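Local coordinates for arylsulfatase (Pseudoalteromonas sp. MB47, PDB 7AJ0), which probably removes sulfate groups from the seaweed polysaccharide fucoidan as an exo-acting, calcium-containing sulfatase that assembles into a hexamer, at residues Y175-P180 with E214-G219; S181-Y186 with S267-H272; I237-Q242 with P277-K282; G327-T332 with G343-T348. All blocks are in the same frame, centred on the assembly; numbering follows the deposited sequence.

The four contacts show how bonding chemistry changes with place in a sulfatase fold. Contact 1 is buried sheet pairing, a ladder of backbone hydrogen bonds with apolar side chains beside it. Also buried, contact 2 joins a helix start to a loop and contact 4 two loops, both near the calcium ion; side chains do most of the work in the former, a backbone bond and a long lysine in the latter, and His272 touches Lys345 between them. Contact 3 lies nearer the surface, where prolines, a weak bond and a water serve. Helix 240-258 ties the first three together: Ile240 packs on Leu179 and Leu216, while Asp241 forms a salt bridge with Lys270.

Contact 1: residues Y175-P180 with E214-G219; sequences YFYGLP and EGLIKG
Strands 175-177 and 215-220 pair antiparallel, their short segments here 168° apart in direction, within the large mixed sheet of the alkaline-phosphatase-like sulfatase fold. Phe176 faces Gly219 and Gly178 faces Ile217 in hydrogen-bonded pairs, with Tyr177 and Lys218 forming the non-hydrogen-bonded pair between them. Phe176 N reaches Gly219 O at 2.8 Å in an almost straight bond (172° at the hydrogen), and Gly219 N answers to Phe176 O at 2.9 Å. Two further bonds link Gly178 N with Ile217 O and, at 3.0 Å, Ile217 N with Gly178 O. Tyr177 CA adds a CA-H...O contact to Ile217 O, 3.3 Å away. With its CG anti to the backbone N (chi1 -173°), the Tyr177 ring lies against the partner strand, CE1 meeting Leu216 CD1 at 3.8 Å and CD2 meeting Lys218 CB at the same distance. Tyr175 OH touches the aliphatic part of Lys218, 3.3 Å from its CE, but spends its polarity on Glu247. On the face carrying Phe176, Pro180 CG presses on Ile217 CG1 at 3.5 Å, the two side chains crossing nearly at a right angle. Past the corner at Gly178, Leu179 runs alongside Leu216. Helix 240-258 packs on Tyr177, Leu179 and Leu216 through Val243 and Ile240, while strand 151-155 flanks 175-177 and strand 226-230 flanks 215-220.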
# COMPACT_ATOMS: atom_id res chain seq x y z
N TYR A 175 12.12 10.64 -49.70
CA TYR A 175 11.49 9.34 -49.85
C TYR A 175 10.93 8.88 -48.51
O TYR A 175 11.61 8.98 -47.49
CB TYR A 175 12.49 8.31 -50.38
CG TYR A 175 11.90 6.96 -50.71
CD1 TYR A 175 10.91 6.84 -51.67
CD2 TYR A 175 12.34 5.81 -50.07
CE1 TYR A 175 10.36 5.61 -51.98
CE2 TYR A 175 11.80 4.58 -50.37
CZ TYR A 175 10.82 4.48 -51.33
OH TYR A 175 10.27 3.26 -51.64
N PHE A 176 9.69 8.39 -48.53
CA PHE A 176 9.09 7.75 -47.37
C PHE A 176 8.58 6.36 -47.76
O PHE A 176 8.04 6.17 -48.86
CB PHE A 176 7.92 8.55 -46.80
CG PHE A 176 7.12 7.80 -45.77
CD1 PHE A 176 7.72 7.32 -44.62
CD2 PHE A 176 5.77 7.56 -45.96
CE1 PHE A 176 7.00 6.62 -43.67
CE2 PHE A 176 5.04 6.87 -45.01
CZ PHE A 176 5.65 6.40 -43.87
N TYR A 177 8.76 5.41 -46.86
CA TYR A 177 8.22 4.06 -47.05
C TYR A 177 8.05 3.45 -45.67
O TYR A 177 9.04 3.12 -45.02
CB TYR A 177 9.14 3.22 -47.91
CG TYR A 177 8.56 1.87 -48.28
CD1 TYR A 177 8.39 0.88 -47.32
CD2 TYR A 177 8.17 1.59 -49.59
CE1 TYR A 177 7.85 -0.35 -47.65
CE2 TYR A 177 7.63 0.36 -49.92
CZ TYR A 177 7.48 -0.60 -48.95
OH TYR A 177 6.94 -1.83 -49.27
N GLY A 178 6.81 3.30 -45.22
CA GLY A 178 6.59 2.64 -43.94
C GLY A 178 5.20 2.91 -43.39
O GLY A 178 4.26 3.13 -44.15
N LEU A 179 5.11 2.88 -42.06
CA LEU A 179 3.83 2.95 -41.38
C LEU A 179 3.48 4.40 -41.07
O LEU A 179 4.22 5.06 -40.34
CB LEU A 179 3.88 2.16 -40.08
CG LEU A 179 4.30 0.70 -40.10
CD1 LEU A 179 5.79 0.53 -40.32
CD2 LEU A 179 3.87 0.03 -38.79
N PRO A 180 2.38 4.93 -41.61
CA PRO A 180 1.91 6.24 -41.13
C PRO A 180 1.66 6.27 -39.63
O PRO A 180 1.98 7.27 -38.98
CB PRO A 180 0.62 6.46 -41.93
CG PRO A 180 0.82 5.68 -43.19
CD PRO A 180 1.62 4.47 -42.79
N GLU A 214 -4.44 0.46 -44.39
CA GLU A 214 -4.40 -0.49 -45.49
C GLU A 214 -3.07 -1.22 -45.60
O GLU A 214 -3.04 -2.37 -46.06
CB GLU A 214 -4.72 0.22 -46.81
CG GLU A 214 -6.17 0.66 -46.93
CD GLU A 214 -6.48 1.35 -48.24
OE1 GLU A 214 -5.56 1.97 -48.82
OE2 GLU A 214 -7.64 1.29 -48.69
N GLY A 215 -1.98 -0.59 -45.18
CA GLY A 215 -0.68 -1.23 -45.26
C GLY A 215 0.43 -0.19 -45.21
O GLY A 215 0.24 0.92 -44.71
N LEU A 216 1.59 -0.58 -45.74
CA LEU A 216 2.73 0.32 -45.81
C LEU A 216 2.53 1.31 -46.95
O LEU A 216 2.13 0.92 -48.06
CB LEU A 216 4.02 -0.46 -45.99
CG LEU A 216 4.30 -1.50 -44.91
CD1 LEU A 216 5.63 -2.18 -45.12
CD2 LEU A 216 4.24 -0.86 -43.53
N ILE A 217 2.80 2.58 -46.68
CA ILE A 217 2.58 3.66 -47.64
C ILE A 217 3.92 4.09 -48.21
O ILE A 217 4.91 4.25 -47.47
CB ILE A 217 1.85 4.84 -46.98
CG1 ILE A 217 0.49 4.40 -46.45
CG2 ILE A 217 1.69 5.99 -47.97
CD1 ILE A 217 -0.41 3.78 -47.50
N LYS A 218 3.96 4.30 -49.52
CA LYS A 218 5.15 4.70 -50.25
C LYS A 218 4.93 6.08 -50.84
O LYS A 218 3.86 6.35 -51.40
CB LYS A 218 5.46 3.68 -51.35
CG LYS A 218 6.65 3.99 -52.24
CD LYS A 218 6.58 3.11 -53.48
CE LYS A 218 7.94 2.57 -53.88
NZ LYS A 218 7.80 1.51 -54.93
N GLY A 219 5.92 6.95 -50.70
CA GLY A 219 5.78 8.31 -51.17
C GLY A 219 7.10 8.98 -51.51
O GLY A 219 8.09 8.82 -50.80

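Contact 2: residues S181-Y186 with S267-H272; sequences SVQSDY and SFSKIH
Val182 sets a methyl group squarely over the His272 imidazole, beside the calcium site of the sulfatase fold, where the start of helix 183-187 meets the loop that follows strand 262-267. The methyl is CG2, 3.5 Å from the ring centroid and only 14° off the ring normal, a CH-pi contact made possible because CG2 stands anti to the valine's backbone N. The imidazole side chain also touches Asp60 and Asp61, two of the calcium ligands, consistent with a place in the active-site pocket. Ser184 approaches the same ring obliquely, its OG 3.4 Å from His272 CE1, yet that hydroxyl is hydrogen-bonded to Glu486 of the second subunit. Gln183 passes its CB 4.1 Å from His272 CB, and the chain then bends at chi2 (95°) to bring the amide oxygen to Ser269. Ser269 OG donates to Gln183 OE1 at 2.5 Å, coming from above the carbonyl plane, 36° out of it. The amide is held at both ends, since Gln183 NE2 bonds to Asp274 O, which fixes its rotation. A cis peptide precedes Ile271 in the loop, and the chain folds back so that His272 N bonds to Ser269 O at 3.2 Å. Just before the helix, Ser181 OG donates to Asp185 OD2 at 2.8 Å, using the anti lone pair of that oxygen.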
# COMPACT_ATOMS: atom_id res chain seq x y z
N SER A 181 1.11 5.21 -39.07
CA SER A 181 0.73 5.18 -37.65
C SER A 181 1.73 4.25 -36.90
O SER A 181 2.87 4.64 -36.72
CB SER A 181 -0.71 4.73 -37.49
OG SER A 181 -0.92 3.41 -37.94
N VAL A 182 1.30 3.06 -36.52
CA VAL A 182 2.07 2.25 -35.57
C VAL A 182 1.62 0.80 -35.68
O VAL A 182 0.52 0.52 -36.15
CB VAL A 182 1.91 2.81 -34.13
CG1 VAL A 182 0.44 2.79 -33.71
CG2 VAL A 182 2.77 2.04 -33.14
N GLN A 183 2.48 -0.13 -35.24
CA GLN A 183 2.19 -1.55 -35.37
C GLN A 183 0.84 -1.91 -34.75
O GLN A 183 0.03 -2.62 -35.36
CB GLN A 183 3.31 -2.37 -34.73
CG GLN A 183 3.07 -3.87 -34.65
CD GLN A 183 3.67 -4.64 -35.81
OE1 GLN A 183 4.30 -4.06 -36.70
NE2 GLN A 183 3.48 -5.96 -35.81
N SER A 184 0.59 -1.45 -33.52
CA SER A 184 -0.64 -1.82 -32.83
C SER A 184 -1.88 -1.40 -33.61
O SER A 184 -2.94 -2.02 -33.48
CB SER A 184 -0.66 -1.20 -31.43
OG SER A 184 -0.39 0.20 -31.49
N ASP A 185 -1.77 -0.34 -34.42
CA ASP A 185 -2.91 0.08 -35.23
C ASP A 185 -3.29 -1.01 -36.23
O ASP A 185 -4.48 -1.20 -36.53
CB ASP A 185 -2.58 1.39 -35.95
CG ASP A 185 -3.78 1.99 -36.65
OD1 ASP A 185 -4.90 1.48 -36.46
OD2 ASP A 185 -3.60 2.98 -37.39
N TYR A 186 -2.30 -1.73 -36.76
CA TYR A 186 -2.59 -2.82 -37.68
C TYR A 186 -3.05 -4.08 -36.96
O TYR A 186 -4.02 -4.72 -37.39
CB TYR A 186 -1.34 -3.15 -38.52
CG TYR A 186 -0.91 -2.07 -39.48
CD1 TYR A 186 -0.12 -1.01 -39.05
CD2 TYR A 186 -1.27 -2.12 -40.82
CE1 TYR A 186 0.28 -0.02 -39.93
CE2 TYR A 186 -0.87 -1.14 -41.70
CZ TYR A 186 -0.09 -0.09 -41.25
OH TYR A 186 0.31 0.89 -42.12
N SER A 267 13.47 3.22 -39.25
CA SER A 267 12.61 3.21 -38.07
C SER A 267 11.91 1.86 -37.99
O SER A 267 10.83 1.67 -38.55
CB SER A 267 11.61 4.38 -38.15
OG SER A 267 10.68 4.35 -37.08
N PHE A 268 12.53 0.93 -37.27
CA PHE A 268 11.94 -0.39 -37.09
C PHE A 268 10.51 -0.27 -36.58
O PHE A 268 10.18 0.62 -35.79
CB PHE A 268 12.74 -1.23 -36.09
CG PHE A 268 14.13 -1.57 -36.54
CD1 PHE A 268 14.37 -2.71 -37.28
CD2 PHE A 268 15.20 -0.77 -36.17
CE1 PHE A 268 15.65 -3.03 -37.68
CE2 PHE A 268 16.48 -1.09 -36.57
CZ PHE A 268 16.70 -2.23 -37.32
N SER A 269 9.65 -1.19 -37.03
CA SER A 269 8.36 -1.36 -36.38
C SER A 269 8.53 -2.06 -35.03
O SER A 269 7.84 -1.73 -34.06
CB SER A 269 7.40 -2.15 -37.26
OG SER A 269 6.20 -2.43 -36.57
N LYS A 270 9.43 -3.02 -34.96
CA LYS A 270 9.73 -3.69 -33.70
C LYS A 270 10.41 -2.71 -32.74
O LYS A 270 11.08 -1.77 -33.17
CB LYS A 270 10.61 -4.91 -33.94
CG LYS A 270 9.89 -6.05 -34.63
CD LYS A 270 10.85 -6.96 -35.36
CE LYS A 270 10.11 -8.12 -36.03
NZ LYS A 270 9.06 -7.65 -36.98
N ILE A 271 10.23 -2.92 -31.43
CA ILE A 271 9.51 -4.05 -30.86
C ILE A 271 8.16 -3.63 -30.29
O ILE A 271 7.76 -4.06 -29.21
CB ILE A 271 10.36 -4.73 -29.74
CG1 ILE A 271 10.73 -3.71 -28.66
CG2 ILE A 271 11.61 -5.35 -30.32
CD1 ILE A 271 11.36 -4.33 -27.43
N HIS A 272 7.46 -2.76 -31.01
CA HIS A 272 6.12 -2.36 -30.61
C HIS A 272 5.17 -3.56 -30.67
O HIS A 272 5.30 -4.43 -31.53
CB HIS A 272 5.60 -1.24 -31.51
CG HIS A 272 4.59 -0.35 -30.85
ND1 HIS A 272 3.32 -0.77 -30.54
CD2 HIS A 272 4.67 0.94 -30.46
CE1 HIS A 272 2.65 0.23 -29.98
NE2 HIS A 272 3.46 1.28 -29.92

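Contact 3: residues I237-Q242 with P277-K282; sequences ISMIDQ and PAPKYK
Ser238 meets the 277-282 loop with both its side-chain atoms: CB lies 3.5 Å from Pro277 O, and OG rests 3.7 Å from Pro279 CD while bonding back to Glu235 O. Its carbonyl comes near Ala278 N, but at a poor angle, and that N-H is taken by Glu297 of helix 290-311. Met239 follows at the N-cap position of helix 240-258. Folded at chi2 and chi3 (-62° and -58°), its chain curls back until SD lies 4.1 Å from Pro279 CD. The contact thus joins the break between helices 234-238 and 240-258 to a loop that carries a short 3-10 turn, 279-281, on the way to helix 290-311. In the first turn of the helix, Gln242 makes the next contact. Its CG packs on Ala278 CB at 4.0 Å. The amide end arrives at the edge of the Tyr281 ring, NE2 3.8 Å from CE2, with the amide and ring planes 51° apart. Glu297 is the main partner of NE2, which also donates to a water 2.9 Å away that is hydrogen-bonded to Tyr281 OH. Lys280 NZ adds only a weak bond to Gln242 OE1, at 3.5 Å.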
# COMPACT_ATOMS: atom_id res chain seq x y z
N ILE A 237 1.90 -9.03 -42.04
CA ILE A 237 2.57 -8.13 -41.11
C ILE A 237 3.82 -8.76 -40.51
O ILE A 237 4.68 -8.04 -39.99
CB ILE A 237 1.61 -7.69 -39.99
CG1 ILE A 237 2.11 -6.39 -39.35
CG2 ILE A 237 1.46 -8.77 -38.93
CD1 ILE A 237 1.11 -5.73 -38.44
N SER A 238 3.95 -10.09 -40.57
CA SER A 238 5.15 -10.73 -40.03
C SER A 238 6.38 -10.40 -40.86
O SER A 238 7.50 -10.51 -40.35
CB SER A 238 4.95 -12.24 -39.96
OG SER A 238 5.02 -12.84 -41.25
N MET A 239 6.21 -9.99 -42.11
CA MET A 239 7.31 -9.62 -42.99
C MET A 239 7.61 -8.13 -42.96
O MET A 239 8.46 -7.67 -43.72
CB MET A 239 6.99 -10.04 -44.43
CG MET A 239 6.68 -11.51 -44.60
SD MET A 239 8.08 -12.57 -44.16
CE MET A 239 9.34 -11.96 -45.27
N ILE A 240 6.94 -7.37 -42.09
CA ILE A 240 6.98 -5.91 -42.18
C ILE A 240 8.41 -5.40 -42.09
O ILE A 240 8.81 -4.53 -42.87
CB ILE A 240 6.07 -5.30 -41.09
CG1 ILE A 240 5.81 -3.82 -41.36
CG2 ILE A 240 6.69 -5.48 -39.70
CD1 ILE A 240 4.75 -3.23 -40.46
N ASP A 241 9.20 -5.93 -41.16
CA ASP A 241 10.57 -5.44 -40.99
C ASP A 241 11.53 -6.01 -42.02
O ASP A 241 12.61 -5.44 -42.22
CB ASP A 241 11.06 -5.74 -39.57
CG ASP A 241 10.74 -4.62 -38.60
OD1 ASP A 241 11.24 -3.50 -38.79
OD2 ASP A 241 9.96 -4.86 -37.64
N GLN A 242 11.18 -7.12 -42.67
CA GLN A 242 11.96 -7.58 -43.81
C GLN A 242 11.73 -6.70 -45.02
O GLN A 242 12.67 -6.43 -45.79
CB GLN A 242 11.61 -9.03 -44.14
CG GLN A 242 11.87 -10.02 -43.01
CD GLN A 242 13.33 -10.10 -42.63
OE1 GLN A 242 14.18 -10.42 -43.46
NE2 GLN A 242 13.63 -9.81 -41.36
N PRO A 277 7.37 -11.55 -35.46
CA PRO A 277 8.60 -11.68 -36.26
C PRO A 277 8.37 -12.52 -37.51
O PRO A 277 7.37 -13.23 -37.64
CB PRO A 277 9.58 -12.38 -35.30
CG PRO A 277 9.00 -12.20 -33.94
CD PRO A 277 7.51 -12.16 -34.13
N ALA A 278 9.32 -12.43 -38.43
CA ALA A 278 9.26 -13.25 -39.63
C ALA A 278 9.32 -14.72 -39.24
O ALA A 278 9.92 -15.08 -38.22
CB ALA A 278 10.41 -12.90 -40.57
N PRO A 279 8.68 -15.60 -40.03
CA PRO A 279 8.72 -17.04 -39.71
C PRO A 279 10.11 -17.58 -39.45
O PRO A 279 10.27 -18.47 -38.59
CB PRO A 279 8.08 -17.68 -40.96
CG PRO A 279 7.14 -16.63 -41.47
CD PRO A 279 7.80 -15.30 -41.18
N LYS A 280 11.12 -17.09 -40.17
CA LYS A 280 12.49 -17.50 -39.91
C LYS A 280 12.84 -17.45 -38.43
O LYS A 280 13.61 -18.29 -37.94
CB LYS A 280 13.45 -16.59 -40.69
CG LYS A 280 13.69 -16.97 -42.13
CD LYS A 280 14.07 -15.76 -42.98
CE LYS A 280 15.00 -14.79 -42.26
NZ LYS A 280 15.41 -13.65 -43.15
N TYR A 281 12.31 -16.47 -37.71
CA TYR A 281 12.76 -16.16 -36.36
C TYR A 281 11.88 -16.74 -35.26
O TYR A 281 12.10 -16.44 -34.09
CB TYR A 281 12.86 -14.64 -36.18
CG TYR A 281 13.87 -14.00 -37.10
CD1 TYR A 281 15.23 -14.19 -36.89
CD2 TYR A 281 13.48 -13.21 -38.17
CE1 TYR A 281 16.17 -13.61 -37.72
CE2 TYR A 281 14.40 -12.63 -39.01
CZ TYR A 281 15.75 -12.84 -38.78
OH TYR A 281 16.67 -12.26 -39.61
N LYS A 282 10.90 -17.57 -35.61
CA LYS A 282 10.07 -18.19 -34.58
C LYS A 282 10.92 -19.17 -33.78
O LYS A 282 11.46 -20.14 -34.34
CB LYS A 282 8.87 -18.88 -35.20
CG LYS A 282 7.85 -19.37 -34.17
CD LYS A 282 6.52 -19.75 -34.80
CE LYS A 282 5.70 -18.51 -35.17
NZ LYS A 282 4.33 -18.87 -35.65
O HOH W 1 16.53 -10.15 -41.26

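Contact 4: residues G327-T332 with G343-T348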
# COMPACT_ATOMS: atom_id res chain seq x y z
N GLY A 327 11.25 4.17 -23.56
CA GLY A 327 11.52 2.99 -22.78
C GLY A 327 10.53 1.88 -23.05
O GLY A 327 9.62 1.99 -23.88
N PRO A 328 10.70 0.78 -22.32
CA PRO A 328 9.88 -0.41 -22.59
C PRO A 328 8.41 -0.17 -22.29
O PRO A 328 8.06 0.51 -21.32
CB PRO A 328 10.48 -1.48 -21.67
CG PRO A 328 11.07 -0.70 -20.54
CD PRO A 328 11.56 0.60 -21.14
N ASN A 329 7.55 -0.75 -23.12
CA ASN A 329 6.10 -0.70 -22.92
C ASN A 329 5.72 -1.86 -22.01
O ASN A 329 5.34 -2.94 -22.47
CB ASN A 329 5.37 -0.77 -24.25
CG ASN A 329 3.87 -0.58 -24.10
OD1 ASN A 329 3.34 -0.61 -22.99
ND2 ASN A 329 3.18 -0.39 -25.22
N GLU A 330 5.83 -1.64 -20.70
CA GLU A 330 5.50 -2.69 -19.75
C GLU A 330 4.01 -3.00 -19.73
O GLU A 330 3.62 -4.08 -19.25
CB GLU A 330 5.95 -2.28 -18.34
CG GLU A 330 7.43 -1.98 -18.23
CD GLU A 330 7.92 -1.95 -16.80
OE1 GLU A 330 7.19 -1.41 -15.93
OE2 GLU A 330 9.02 -2.47 -16.53
N ASP A 331 3.16 -2.10 -20.24
CA ASP A 331 1.72 -2.32 -20.17
C ASP A 331 1.27 -3.51 -21.01
O ASP A 331 0.24 -4.12 -20.71
CB ASP A 331 0.97 -1.07 -20.62
CG ASP A 331 1.15 0.09 -19.66
OD1 ASP A 331 2.25 0.69 -19.64
OD2 ASP A 331 0.19 0.40 -18.92
N THR A 332 2.02 -3.84 -22.07
CA THR A 332 1.67 -4.94 -22.94
C THR A 332 2.45 -6.21 -22.61
O THR A 332 2.57 -7.10 -23.47
CB THR A 332 1.89 -4.56 -24.41
OG1 THR A 332 3.24 -4.13 -24.61
CG2 THR A 332 0.95 -3.44 -24.81
N GLY A 343 9.82 2.30 -13.69
CA GLY A 343 8.77 2.71 -14.59
C GLY A 343 9.00 2.20 -16.01
O GLY A 343 9.52 1.11 -16.23
N GLY A 344 8.61 3.02 -16.97
CA GLY A 344 8.73 2.64 -18.37
C GLY A 344 8.06 3.67 -19.26
O GLY A 344 7.82 4.80 -18.85
N LYS A 345 7.75 3.24 -20.49
CA LYS A 345 7.08 4.11 -21.44
C LYS A 345 5.85 4.76 -20.81
O LYS A 345 5.11 4.12 -20.06
CB LYS A 345 6.67 3.30 -22.67
CG LYS A 345 6.04 4.10 -23.80
CD LYS A 345 5.49 3.16 -24.85
CE LYS A 345 5.05 3.89 -26.11
NZ LYS A 345 4.51 2.94 -27.11
N GLY A 346 5.66 6.04 -21.10
CA GLY A 346 4.54 6.78 -20.57
C GLY A 346 4.79 7.49 -19.26
O GLY A 346 3.84 8.03 -18.68
N THR A 347 6.02 7.48 -18.77
CA THR A 347 6.37 8.17 -17.54
C THR A 347 7.74 8.81 -17.71
O THR A 347 8.53 8.40 -18.56
CB THR A 347 6.39 7.23 -16.32
OG1 THR A 347 7.49 6.33 -16.43
CG2 THR A 347 5.10 6.44 -16.24
N THR A 348 8.01 9.82 -16.88
CA THR A 348 9.32 10.46 -16.85
C THR A 348 10.21 9.89 -15.75
O THR A 348 11.16 10.56 -15.32
CB THR A 348 9.17 11.97 -16.70
OG1 THR A 348 8.23 12.26 -15.66
CG2 THR A 348 8.72 12.59 -18.01
O HOH W 2 5.02 1.07 -19.93
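Lys345 runs past Gly327, Pro328 and Asn329, and more of its surface is buried here than that of any other residue in the two segments. Its backbone N donates to Pro328 O at 2.9 Å in a nearly straight bond, the donor standing 38° above the carbonyl plane. CB then sits 3.4 Å from Gly327 O. From there the chain is fully extended, CG anti to the backbone N (chi1 -176°) and every later torsion close to 180°, which carries the methylenes past Asn329 and the amine onward to Asp61. Asn329 receives that passing chain obliquely, its CB 4.0 Å from Lys345 CD, and is itself the centre of an inverse gamma turn. The salt bridge from Lys345 NZ to Asp61, a calcium ligand, together with contacts to Asn326 and His272, places the lysine beside the metal site of the sulfatase fold. The residues from Gly344 to Thr347 form a type II beta turn, in which Thr347 OG1 donates to Gly344 O at 2.9 Å, on a lone pair in the carbonyl plane. Gly343, buried about as much as Asn329, turns its O toward Glu330 OE1 at 3.4 Å. Both atoms are acceptors, so no bond joins them; the carboxylate has a long, weak ion pair with Lys475 of the fourth subunit. A water accepts from Glu330 N at 2.9 Å and lies 3.1 Å from Lys345 O, near Asp331 OD1 as well, where several acceptors compete for its two protons. The Asp331 carboxylate is held chiefly by backbone N-H groups, Asp454 N on OD2 and Ile453 N on OD1.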